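Local atomic coordinates of leucyl aminopeptidase (Trypanosoma brucei brucei, PDB entry 5NTD), a protein that probably removes amino-terminal residues such as leucine from peptides, as an M17 leucyl aminopeptidase that holds two manganese ions and binds the inhibitor bestatin. Residues T29-Y34 and Q185-E190; A149-A154 and P192-K197; M359-T364 and T480-P485. All blocks are in the same frame, centred on the assembly; numbering follows the deposited sequence.

Contacts 1 and 2 are neighbours in the N-terminal half of the chain, their centres 11 Å apart, and they touch through F188 of contact 1, whose CE1 lies 3.8 Å from V150 CG1 and 3.7 Å from I153 CG2 in segment 149-154. Their segments alternate along the chain. Contact 3 lies in the catalytic domain, on the opposite side of the chain's centre, with its centre 51 Å from that of contact 1 and 41 Å from that of contact 2. It borders helix 374-387, which starts directly after E373, a ligand of the two manganese ions. None of the three contacts supplies a manganese or bicarbonate ligand.

Contact 1. Residues T29-Y34 and Q185-E190; sequences TDVAAY and QVVFPE. Unlike the reference sequence in segment 29-34: A32 (reference Thr).
The Y34 ring meets Q185 at its edge: Q185 NE2 lies near the ring plane, 3.7 Å from Y34 CE2, with the amide plane turned 63° against the ring. V187 CG2 approaches the same ring obliquely through Y34 CD2. The other ring, F188, has V186 CG1 on one face, offset toward the rim, while T29 O comes in obliquely near F188 CD2. Y34 CG stands anti to the backbone N (chi1 177°), which directs the ring from the first turn of its helix back toward V187 and Q185.

The backbones pair as parallel strands. T29 brackets V187, receiving F188 N at its O (2.9 Å) and giving its own N to V186 O (2.8 Å). A weak third bond from V31 N to F188 O carries the pairing one residue into the helix. D30 is that helix's N-cap: its OD1 accepts from A33 N at 3.1 Å, from above the carboxylate plane. T29 and V187 occupy one face of the sheet, where T29 CG2 rests 3.5 Å from Q185 OE1; V187 CG1 also meets V31 CG2 at 3.9 Å. D30 and F188 occupy the other face.

The pair forms one margin of a six-stranded mixed sheet whose order, 1-6-5-2-4-3, is that of the macro-domain fold. D142 of strand 140-145 bonds both Y34 OH and Q185 NE2, which also reaches Q38. On the F188 face the sheet is covered by helix 150-158, through V150 and I153.

Contact 2. Residues A149-A154 and P192-K197; sequences AVLPIA and PAIPPK
V150 overlaps P192 and I194 at once, one methyl for each. Its CG1 lies 3.7 Å from P192 CB, the two side chains crossing at about a right angle, whereas CG2 meets I194 CD1 at 3.8 Å on a more slanted approach. The split follows from the first torsion of V150 (chi1 -60°): CG1 is anti to the carbonyl carbon and CG2 falls between that carbon and the backbone N, so the two methyls fork toward different residues of the 192-197 segment.

I194 reaches back with an extended arm. Its chi2 of 158° holds CD1 nearly anti to CA, and this terminal methyl ends between two partners, V150 CG2 and L151 CD1, the second at 3.9 Å. L151 CB also stands 4.1 Å from the same methyl. The closest pairs are all between apolar side-chain carbons, and the two segments make no hydrogen bond to each other; the helix's own backbone bonds include A154 N to V150 O at 2.9 Å, and A149 N, at the N-cap position, is hydrogen-bonded to S147 OG. The closest CA pair, V150 and P192, is 6.3 Å apart, which leaves side chains to make the join.

In fold terms, the first turn of helix 150-158 packs against the linker that leaves strand 183-188 and enters helix 196-214. L199 of helix 196-214 continues the apolar patch by touching V150, A154, P192 and I194. Strand 183-188 borders V150 through F188, and helix 511-519 meets L151 and I194 with E516 and R519.

Contact 3. Residues M359-T364 and T480-P485; sequences MKSGKT and TTHLSP
Two successive bends in M359, at chi2 (-74°) and chi3 (-75°), curl its chain so that the terminal methyl settles on the H482 imidazole. The two loops that meet here each contain a type I beta turn, M359 to G362 in one and T480 to L483 in the other, and S361 adds an ST turn to the first. M359 CE lies only 5° off the normal through the centre of the H482 ring, a CH-pi contact centred over the face, with CE 3.9 Å from H482 NE2. The sulfur, SD, stands farther from the ring centre, so the methyl makes the closer approach. Lower in the chain, M359 CG touches H482 CE1 at 3.6 Å. On the opposite face T481 OG1, which is hydrogen-bonded to F478 O, sits toward the rim.

The ring edge is used as well. S361 OG lies near the ring plane and shares a hydrogen bond with H482 ND1 at 2.8 Å, in which either group could be the donor. The same oxygen accepts from K363 N at 3.2 Å, the bond that defines the ST turn. One hydroxyl thus ties its own loop together and meets the imidazole, which should limit rotation of the ring. K363 CB comes to the edge too, 3.9 Å from H482 CE1.

The contact joins the loop between strands 356-358 and 364-366 to the one between helix 471-480 and strand 490-495, both in the catalytic domain. M460 touches K363, T481 and H482, while helix 374-387 meets M359 and S361 through D380 and F383. From its CB at the ring edge, the extended K363 chain runs on to place NZ 2.7 Å from T481 O, in the carbonyl plane and on a lone pair.

Contact 1. Residues T29-Y34 and Q185-E190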
ATOM      1  N   THR G  29      19.278 -38.242  33.742  1.00 34.72           N
ATOM      2  CA  THR G  29      19.386 -39.406  34.585  1.00 34.57           C
ATOM      3  C   THR G  29      18.043 -40.087  34.656  1.00 35.05           C
ATOM      4  O   THR G  29      17.136 -39.804  33.853  1.00 33.02           O
ATOM      5  CB  THR G  29      19.944 -39.032  35.979  1.00 36.38           C
ATOM      6  OG1 THR G  29      20.217 -40.229  36.735  1.00 37.84           O
ATOM      7  CG2 THR G  29      18.993 -38.131  36.767  1.00 36.50           C
ATOM      8  N   ASP G  30      17.907 -40.996  35.609  1.00 33.56           N
ATOM      9  CA  ASP G  30      16.610 -41.703  35.820  1.00 32.75           C
ATOM     10  C   ASP G  30      16.318 -41.822  37.316  1.00 31.66           C
ATOM     11  O   ASP G  30      17.191 -41.577  38.136  1.00 31.04           O
ATOM     12  CB  ASP G  30      16.628 -43.083  35.165  1.00 35.44           C
ATOM     13  CG  ASP G  30      17.680 -44.005  35.780  1.00 35.28           C
ATOM     14  OD1 ASP G  30      17.356 -44.647  36.817  1.00 36.18           O
ATOM     15  OD2 ASP G  30      18.796 -44.065  35.223  1.00 35.38           O
ATOM     16  N   VAL G  31      15.085 -42.152  37.639  1.00 31.01           N
ATOM     17  CA  VAL G  31      14.569 -42.038  39.021  1.00 33.33           C
ATOM     18  C   VAL G  31      15.368 -42.865  40.030  1.00 35.41           C
ATOM     19  O   VAL G  31      15.772 -42.371  41.098  1.00 37.23           O
ATOM     20  CB  VAL G  31      13.100 -42.467  39.119  1.00 34.73           C
ATOM     21  CG1 VAL G  31      12.684 -42.626  40.583  1.00 37.06           C
ATOM     22  CG2 VAL G  31      12.193 -41.450  38.448  1.00 35.36           C
ATOM     23  N   ALA G  32      15.648 -44.101  39.658  1.00 36.00           N
ATOM     24  CA  ALA G  32      16.438 -45.002  40.530  1.00 36.38           C
ATOM     25  C   ALA G  32      17.858 -44.471  40.701  1.00 38.11           C
ATOM     26  O   ALA G  32      18.396 -44.429  41.812  1.00 39.79           O
ATOM     27  CB  ALA G  32      16.465 -46.431  39.979  1.00 37.47           C
ATOM     28  N   ALA G  33      18.490 -44.060  39.613  1.00 38.50           N
ATOM     29  CA  ALA G  33      19.878 -43.539  39.718  1.00 37.19           C
ATOM     30  C   ALA G  33      19.905 -42.288  40.591  1.00 40.51           C
ATOM     31  O   ALA G  33      20.863 -42.018  41.338  1.00 43.33           O
ATOM     32  CB  ALA G  33      20.465 -43.259  38.346  1.00 37.54           C
ATOM     33  N   TYR G  34      18.847 -41.499  40.452  1.00 40.11           N
ATOM     34  CA  TYR G  34      18.692 -40.228  41.206  1.00 39.22           C
ATOM     35  C   TYR G  34      18.541 -40.496  42.728  1.00 40.15           C
ATOM     36  O   TYR G  34      19.225 -39.859  43.547  1.00 38.75           O
ATOM     37  CB  TYR G  34      17.460 -39.482  40.678  1.00 37.98           C
ATOM     38  CG  TYR G  34      17.114 -38.192  41.379  1.00 36.31           C
ATOM     39  CD1 TYR G  34      16.326 -38.187  42.521  1.00 35.98           C
ATOM     40  CD2 TYR G  34      17.521 -36.985  40.870  1.00 37.17           C
ATOM     41  CE1 TYR G  34      15.989 -37.006  43.164  1.00 35.62           C
ATOM     42  CE2 TYR G  34      17.184 -35.783  41.502  1.00 37.48           C
ATOM     43  CZ  TYR G  34      16.409 -35.805  42.640  1.00 36.34           C
ATOM     44  OH  TYR G  34      16.041 -34.637  43.271  1.00 35.64           O
ATOM     45  N   GLN G 185      18.338 -30.831  35.326  1.00 34.20           N
ATOM     46  CA  GLN G 185      18.547 -32.284  35.430  1.00 34.15           C
ATOM     47  C   GLN G 185      17.244 -32.997  35.098  1.00 31.02           C
ATOM     48  O   GLN G 185      16.313 -33.004  35.885  1.00 29.65           O
ATOM     49  CB  GLN G 185      19.049 -32.712  36.820  1.00 35.58           C
ATOM     50  CG  GLN G 185      19.326 -34.219  36.898  1.00 37.47           C
ATOM     51  CD  GLN G 185      20.043 -34.654  38.167  1.00 38.65           C
ATOM     52  OE1 GLN G 185      20.925 -35.513  38.109  1.00 40.86           O
ATOM     53  NE2 GLN G 185      19.631 -34.119  39.309  1.00 38.88           N
ATOM     54  N   VAL G 186      17.226 -33.597  33.921  1.00 29.29           N
ATOM     55  CA  VAL G 186      16.068 -34.339  33.461  1.00 29.10           C
ATOM     56  C   VAL G 186      16.120 -35.762  34.047  1.00 30.35           C
ATOM     57  O   VAL G 186      17.089 -36.500  33.871  1.00 30.12           O
ATOM     58  CB  VAL G 186      16.024 -34.431  31.933  1.00 28.84           C
ATOM     59  CG1 VAL G 186      14.882 -35.323  31.458  1.00 29.04           C
ATOM     60  CG2 VAL G 186      15.871 -33.038  31.352  1.00 28.85           C
ATOM     61  N   VAL G 187      15.050 -36.122  34.734  1.00 30.25           N
ATOM     62  CA  VAL G 187      14.938 -37.407  35.425  1.00 28.76           C
ATOM     63  C   VAL G 187      13.867 -38.252  34.778  1.00 27.96           C
ATOM     64  O   VAL G 187      12.685 -38.065  35.019  1.00 26.38           O
ATOM     65  CB  VAL G 187      14.613 -37.227  36.909  1.00 29.67           C
ATOM     66  CG1 VAL G 187      14.725 -38.569  37.634  1.00 31.01           C
ATOM     67  CG2 VAL G 187      15.570 -36.225  37.553  1.00 29.80           C
ATOM     68  N   PHE G 188      14.305 -39.169  33.935  1.00 28.98           N
ATOM     69  CA  PHE G 188      13.363 -40.117  33.262  1.00 31.00           C
ATOM     70  C   PHE G 188      12.891 -41.179  34.244  1.00 32.09           C
ATOM     71  O   PHE G 188      13.571 -41.428  35.241  1.00 35.06           O
ATOM     72  CB  PHE G 188      14.010 -40.816  32.080  1.00 31.12           C
ATOM     73  CG  PHE G 188      14.352 -39.890  30.936  1.00 32.55           C
ATOM     74  CD1 PHE G 188      13.350 -39.304  30.171  1.00 33.64           C
ATOM     75  CD2 PHE G 188      15.688 -39.596  30.630  1.00 32.98           C
ATOM     76  CE1 PHE G 188      13.659 -38.452  29.112  1.00 33.42           C
ATOM     77  CE2 PHE G 188      16.006 -38.724  29.586  1.00 32.95           C
ATOM     78  CZ  PHE G 188      14.991 -38.164  28.829  1.00 33.40           C
ATOM     79  N   PRO G 189      11.748 -41.804  33.992  1.00 32.71           N
ATOM     80  CA  PRO G 189      11.324 -42.925  34.854  1.00 36.87           C
ATOM     81  C   PRO G 189      12.296 -44.125  34.864  1.00 41.37           C
ATOM     82  O   PRO G 189      12.582 -44.682  35.908  1.00 44.40           O
ATOM     83  CB  PRO G 189       9.989 -43.367  34.235  1.00 35.15           C
ATOM     84  CG  PRO G 189       9.537 -42.173  33.450  1.00 35.18           C
ATOM     85  CD  PRO G 189      10.794 -41.564  32.909  1.00 33.14           C
ATOM     86  N   GLU G 190      12.783 -44.483  33.687  1.00 44.97           N
ATOM     87  CA  GLU G 190      13.680 -45.620  33.500  1.00 46.62           C
ATOM     88  C   GLU G 190      14.999 -45.143  32.953  1.00 48.63           C
ATOM     89  O   GLU G 190      15.066 -44.069  32.343  1.00 48.68           O
ATOM     90  CB  GLU G 190      13.086 -46.597  32.487  1.00 50.53           C
ATOM     91  CG  GLU G 190      11.691 -47.150  32.801  1.00 54.84           C
ATOM     92  CD  GLU G 190      11.687 -47.977  34.089  1.00 61.34           C
ATOM     93  OE1 GLU G 190      12.759 -48.354  34.606  1.00 70.90           O
ATOM     94  OE2 GLU G 190      10.617 -48.305  34.593  1.00 62.57           O
TER

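Contact 2. Residues A149-A154 and P192-K197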
ATOM      1  N   ALA G 149      10.078 -41.125  26.160  1.00 36.79           N
ATOM      2  CA  ALA G 149      10.396 -40.770  24.765  1.00 35.72           C
ATOM      3  C   ALA G 149      11.617 -39.874  24.816  1.00 36.12           C
ATOM      4  O   ALA G 149      11.543 -38.658  24.675  1.00 35.80           O
ATOM      5  CB  ALA G 149       9.230 -40.105  24.081  1.00 35.62           C
ATOM      6  N   VAL G 150      12.760 -40.499  25.018  1.00 35.96           N
ATOM      7  CA  VAL G 150      13.946 -39.765  25.501  1.00 38.25           C
ATOM      8  C   VAL G 150      14.500 -38.729  24.536  1.00 37.27           C
ATOM      9  O   VAL G 150      14.899 -37.651  24.932  1.00 37.70           O
ATOM     10  CB  VAL G 150      15.076 -40.690  25.992  1.00 39.03           C
ATOM     11  CG1 VAL G 150      14.575 -41.549  27.146  1.00 39.78           C
ATOM     12  CG2 VAL G 150      15.624 -41.562  24.879  1.00 38.00           C
ATOM     13  N   LEU G 151      14.520 -39.059  23.262  1.00 39.15           N
ATOM     14  CA  LEU G 151      15.094 -38.124  22.256  1.00 40.19           C
ATOM     15  C   LEU G 151      14.243 -36.842  22.103  1.00 36.40           C
ATOM     16  O   LEU G 151      14.774 -35.745  22.231  1.00 36.71           O
ATOM     17  CB  LEU G 151      15.304 -38.774  20.882  1.00 43.48           C
ATOM     18  CG  LEU G 151      16.199 -37.874  20.016  1.00 47.02           C
ATOM     19  CD1 LEU G 151      17.575 -38.483  19.890  1.00 49.92           C
ATOM     20  CD2 LEU G 151      15.599 -37.662  18.641  1.00 50.93           C
ATOM     21  N   PRO G 152      12.945 -36.980  21.810  1.00 33.24           N
ATOM     22  CA  PRO G 152      12.149 -35.759  21.703  1.00 32.87           C
ATOM     23  C   PRO G 152      12.105 -34.947  22.985  1.00 33.52           C
ATOM     24  O   PRO G 152      12.106 -33.716  22.921  1.00 33.07           O
ATOM     25  CB  PRO G 152      10.753 -36.254  21.325  1.00 31.34           C
ATOM     26  CG  PRO G 152      10.744 -37.697  21.607  1.00 32.42           C
ATOM     27  CD  PRO G 152      12.155 -38.167  21.484  1.00 32.29           C
ATOM     28  N   ILE G 153      12.102 -35.615  24.129  1.00 33.31           N
ATOM     29  CA  ILE G 153      12.121 -34.896  25.427  1.00 33.17           C
ATOM     30  C   ILE G 153      13.437 -34.179  25.615  1.00 31.95           C
ATOM     31  O   ILE G 153      13.472 -33.047  26.072  1.00 33.75           O
ATOM     32  CB  ILE G 153      11.777 -35.770  26.634  1.00 34.89           C
ATOM     33  CG1 ILE G 153      10.275 -35.691  26.911  1.00 36.33           C
ATOM     34  CG2 ILE G 153      12.420 -35.214  27.897  1.00 36.58           C
ATOM     35  CD1 ILE G 153       9.492 -36.756  26.257  1.00 38.20           C
ATOM     36  N   ALA G 154      14.519 -34.822  25.233  1.00 30.00           N
ATOM     37  CA  ALA G 154      15.844 -34.187  25.379  1.00 29.21           C
ATOM     38  C   ALA G 154      15.930 -32.869  24.612  1.00 29.17           C
ATOM     39  O   ALA G 154      16.400 -31.868  25.117  1.00 30.16           O
ATOM     40  CB  ALA G 154      16.931 -35.122  24.922  1.00 29.21           C
ATOM     41  N   PRO G 192      17.548 -44.267  30.378  1.00 37.40           N
ATOM     42  CA  PRO G 192      17.148 -43.953  29.038  1.00 37.78           C
ATOM     43  C   PRO G 192      17.719 -44.945  28.030  1.00 38.52           C
ATOM     44  O   PRO G 192      18.903 -45.295  28.090  1.00 36.90           O
ATOM     45  CB  PRO G 192      17.730 -42.539  28.822  1.00 37.40           C
ATOM     46  CG  PRO G 192      18.851 -42.449  29.780  1.00 38.00           C
ATOM     47  CD  PRO G 192      18.388 -43.220  30.968  1.00 37.43           C
ATOM     48  N   ALA G 193      16.900 -45.279  27.050  1.00 37.39           N
ATOM     49  CA  ALA G 193      17.345 -46.129  25.925  1.00 38.27           C
ATOM     50  C   ALA G 193      18.567 -45.577  25.190  1.00 40.10           C
ATOM     51  O   ALA G 193      19.397 -46.318  24.660  1.00 45.01           O
ATOM     52  CB  ALA G 193      16.216 -46.344  24.935  1.00 37.87           C
ATOM     53  N   ILE G 194      18.673 -44.269  25.134  1.00 39.51           N
ATOM     54  CA  ILE G 194      19.857 -43.603  24.558  1.00 39.15           C
ATOM     55  C   ILE G 194      20.675 -43.132  25.745  1.00 38.43           C
ATOM     56  O   ILE G 194      20.133 -42.492  26.643  1.00 40.02           O
ATOM     57  CB  ILE G 194      19.453 -42.417  23.635  1.00 40.46           C
ATOM     58  CG1 ILE G 194      18.702 -42.945  22.417  1.00 41.03           C
ATOM     59  CG2 ILE G 194      20.663 -41.603  23.184  1.00 38.05           C
ATOM     60  CD1 ILE G 194      17.829 -41.913  21.748  1.00 43.53           C
ATOM     61  N   PRO G 195      21.983 -43.428  25.764  1.00 37.76           N
ATOM     62  CA  PRO G 195      22.784 -43.028  26.925  1.00 37.59           C
ATOM     63  C   PRO G 195      22.727 -41.512  27.248  1.00 37.28           C
ATOM     64  O   PRO G 195      22.709 -40.699  26.343  1.00 35.20           O
ATOM     65  CB  PRO G 195      24.220 -43.415  26.516  1.00 36.46           C
ATOM     66  CG  PRO G 195      24.044 -44.444  25.466  1.00 36.26           C
ATOM     67  CD  PRO G 195      22.803 -44.076  24.734  1.00 36.34           C
ATOM     68  N   PRO G 196      22.752 -41.146  28.542  1.00 36.50           N
ATOM     69  CA  PRO G 196      22.790 -39.733  28.949  1.00 36.49           C
ATOM     70  C   PRO G 196      23.799 -38.846  28.227  1.00 36.31           C
ATOM     71  O   PRO G 196      23.447 -37.738  27.833  1.00 37.61           O
ATOM     72  CB  PRO G 196      23.126 -39.806  30.455  1.00 36.21           C
ATOM     73  CG  PRO G 196      22.578 -41.123  30.885  1.00 36.20           C
ATOM     74  CD  PRO G 196      22.755 -42.049  29.705  1.00 35.68           C
ATOM     75  N   LYS G 197      25.034 -39.294  28.073  1.00 35.25           N
ATOM     76  CA  LYS G 197      26.074 -38.453  27.388  1.00 35.14           C
ATOM     77  C   LYS G 197      25.693 -38.219  25.901  1.00 35.46           C
ATOM     78  O   LYS G 197      25.990 -37.175  25.322  1.00 36.79           O
ATOM     79  CB  LYS G 197      27.494 -39.034  27.527  1.00 34.79           C
TER

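Contact 3. Residues M359-T364 and T480-P485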
ATOM      1  N   MET G 359      25.708 -19.771 -12.960  1.00 27.54           N
ATOM      2  CA  MET G 359      25.778 -20.640 -11.777  1.00 28.74           C
ATOM      3  C   MET G 359      26.944 -21.623 -11.940  1.00 28.38           C
ATOM      4  O   MET G 359      27.424 -21.851 -13.040  1.00 29.11           O
ATOM      5  CB  MET G 359      24.481 -21.434 -11.604  1.00 29.29           C
ATOM      6  CG  MET G 359      23.216 -20.572 -11.431  1.00 28.51           C
ATOM      7  SD  MET G 359      23.132 -19.809  -9.800  1.00 29.33           S
ATOM      8  CE  MET G 359      22.655 -21.240  -8.825  1.00 29.12           C
ATOM      9  N   LYS G 360      27.389 -22.180 -10.834  1.00 27.90           N
ATOM     10  CA  LYS G 360      28.430 -23.231 -10.862  1.00 27.83           C
ATOM     11  C   LYS G 360      28.015 -24.420 -11.702  1.00 27.11           C
ATOM     12  O   LYS G 360      28.822 -24.994 -12.415  1.00 28.11           O
ATOM     13  CB  LYS G 360      28.780 -23.710  -9.477  1.00 28.68           C
ATOM     14  CG  LYS G 360      29.922 -24.719  -9.457  1.00 28.66           C
ATOM     15  CD  LYS G 360      31.220 -24.126  -9.924  1.00 28.48           C
ATOM     16  CE  LYS G 360      32.269 -25.245 -10.024  1.00 29.08           C
ATOM     17  NZ  LYS G 360      33.594 -24.713 -10.437  1.00 27.97           N
ATOM     18  N   SER G 361      26.732 -24.711 -11.711  1.00 27.26           N
ATOM     19  CA  SER G 361      26.165 -25.740 -12.597  1.00 26.65           C
ATOM     20  C   SER G 361      26.363 -25.483 -14.093  1.00 26.54           C
ATOM     21  O   SER G 361      26.100 -26.359 -14.906  1.00 26.84           O
ATOM     22  CB  SER G 361      24.680 -25.907 -12.330  1.00 27.16           C
ATOM     23  OG  SER G 361      23.949 -24.771 -12.797  1.00 29.65           O
ATOM     24  N   GLY G 362      26.718 -24.263 -14.452  1.00 27.64           N
ATOM     25  CA  GLY G 362      26.804 -23.817 -15.880  1.00 29.33           C
ATOM     26  C   GLY G 362      25.515 -23.195 -16.414  1.00 30.43           C
ATOM     27  O   GLY G 362      25.478 -22.633 -17.504  1.00 32.61           O
ATOM     28  N   LYS G 363      24.434 -23.370 -15.668  1.00 30.56           N
ATOM     29  CA  LYS G 363      23.140 -22.813 -16.064  1.00 30.63           C
ATOM     30  C   LYS G 363      23.054 -21.370 -15.684  1.00 30.16           C
ATOM     31  O   LYS G 363      23.648 -20.946 -14.682  1.00 33.39           O
ATOM     32  CB  LYS G 363      22.019 -23.578 -15.433  1.00 31.57           C
ATOM     33  CG  LYS G 363      21.913 -24.963 -16.027  1.00 31.44           C
ATOM     34  CD  LYS G 363      20.751 -25.731 -15.497  1.00 31.65           C
ATOM     35  CE  LYS G 363      20.814 -27.134 -16.029  1.00 32.41           C
ATOM     36  NZ  LYS G 363      19.787 -27.959 -15.344  1.00 33.61           N
ATOM     37  N   THR G 364      22.370 -20.603 -16.521  1.00 28.31           N
ATOM     38  CA  THR G 364      22.257 -19.141 -16.314  1.00 27.35           C
ATOM     39  C   THR G 364      20.911 -18.803 -15.719  1.00 26.17           C
ATOM     40  O   THR G 364      19.901 -19.409 -16.049  1.00 25.26           O
ATOM     41  CB  THR G 364      22.492 -18.325 -17.585  1.00 27.63           C
ATOM     42  OG1 THR G 364      21.592 -18.770 -18.606  1.00 28.71           O
ATOM     43  CG2 THR G 364      23.933 -18.449 -18.050  1.00 27.52           C
ATOM     44  N   THR G 480      16.721 -27.947  -7.555  1.00 27.21           N
ATOM     45  CA  THR G 480      16.961 -29.229  -8.240  1.00 27.53           C
ATOM     46  C   THR G 480      17.592 -29.062  -9.625  1.00 28.40           C
ATOM     47  O   THR G 480      18.364 -29.904 -10.048  1.00 28.52           O
ATOM     48  CB  THR G 480      15.718 -30.130  -8.372  1.00 26.74           C
ATOM     49  OG1 THR G 480      14.754 -29.540  -9.236  1.00 27.07           O
ATOM     50  CG2 THR G 480      15.111 -30.356  -7.018  1.00 27.60           C
ATOM     51  N   THR G 481      17.294 -27.955 -10.297  1.00 27.67           N
ATOM     52  CA  THR G 481      17.842 -27.714 -11.639  1.00 27.32           C
ATOM     53  C   THR G 481      19.371 -27.583 -11.607  1.00 28.06           C
ATOM     54  O   THR G 481      20.012 -27.684 -12.639  1.00 27.80           O
ATOM     55  CB  THR G 481      17.277 -26.461 -12.328  1.00 26.54           C
ATOM     56  OG1 THR G 481      17.735 -25.275 -11.655  1.00 26.12           O
ATOM     57  CG2 THR G 481      15.746 -26.504 -12.380  1.00 27.27           C
ATOM     58  N   HIS G 482      19.917 -27.353 -10.428  1.00 27.90           N
ATOM     59  CA  HIS G 482      21.379 -27.210 -10.263  1.00 29.38           C
ATOM     60  C   HIS G 482      22.092 -28.428  -9.646  1.00 29.74           C
ATOM     61  O   HIS G 482      23.266 -28.389  -9.327  1.00 29.60           O
ATOM     62  CB  HIS G 482      21.665 -25.959  -9.485  1.00 29.77           C
ATOM     63  CG  HIS G 482      21.079 -24.766 -10.142  1.00 31.88           C
ATOM     64  ND1 HIS G 482      21.551 -24.271 -11.347  1.00 31.47           N
ATOM     65  CD2 HIS G 482      19.984 -24.035  -9.834  1.00 33.37           C
ATOM     66  CE1 HIS G 482      20.802 -23.254 -11.719  1.00 32.45           C
ATOM     67  NE2 HIS G 482      19.850 -23.084 -10.816  1.00 33.30           N
ATOM     68  N   LEU G 483      21.355 -29.515  -9.501  1.00 30.29           N
ATOM     69  CA  LEU G 483      21.950 -30.809  -9.117  1.00 30.22           C
ATOM     70  C   LEU G 483      22.806 -31.291 -10.272  1.00 31.66           C
ATOM     71  O   LEU G 483      22.442 -31.126 -11.436  1.00 32.21           O
ATOM     72  CB  LEU G 483      20.884 -31.863  -8.821  1.00 29.12           C
ATOM     73  CG  LEU G 483      20.080 -31.608  -7.535  1.00 28.43           C
ATOM     74  CD1 LEU G 483      18.828 -32.432  -7.491  1.00 26.84           C
ATOM     75  CD2 LEU G 483      20.949 -31.866  -6.309  1.00 29.18           C
ATOM     76  N   SER G 484      23.962 -31.844  -9.949  1.00 33.47           N
ATOM     77  CA  SER G 484      24.836 -32.438 -10.995  1.00 35.44           C
ATOM     78  C   SER G 484      24.144 -33.602 -11.684  1.00 35.27           C
ATOM     79  O   SER G 484      23.429 -34.347 -11.034  1.00 36.69           O
ATOM     80  CB  SER G 484      26.135 -32.942 -10.388  1.00 37.46           C
ATOM     81  OG  SER G 484      26.961 -33.553 -11.382  1.00 35.77           O
ATOM     82  N   PRO G 485      24.347 -33.757 -13.003  1.00 36.98           N
ATOM     83  CA  PRO G 485      23.910 -34.975 -13.698  1.00 39.08           C
ATOM     84  C   PRO G 485      24.538 -36.280 -13.151  1.00 41.35           C
ATOM     85  O   PRO G 485      23.947 -37.335 -13.255  1.00 43.22           O
ATOM     86  CB  PRO G 485      24.388 -34.749 -15.126  1.00 39.09           C
ATOM     87  CG  PRO G 485      24.564 -33.285 -15.261  1.00 37.43           C
ATOM     88  CD  PRO G 485      24.962 -32.790 -13.919  1.00 36.22           C
TER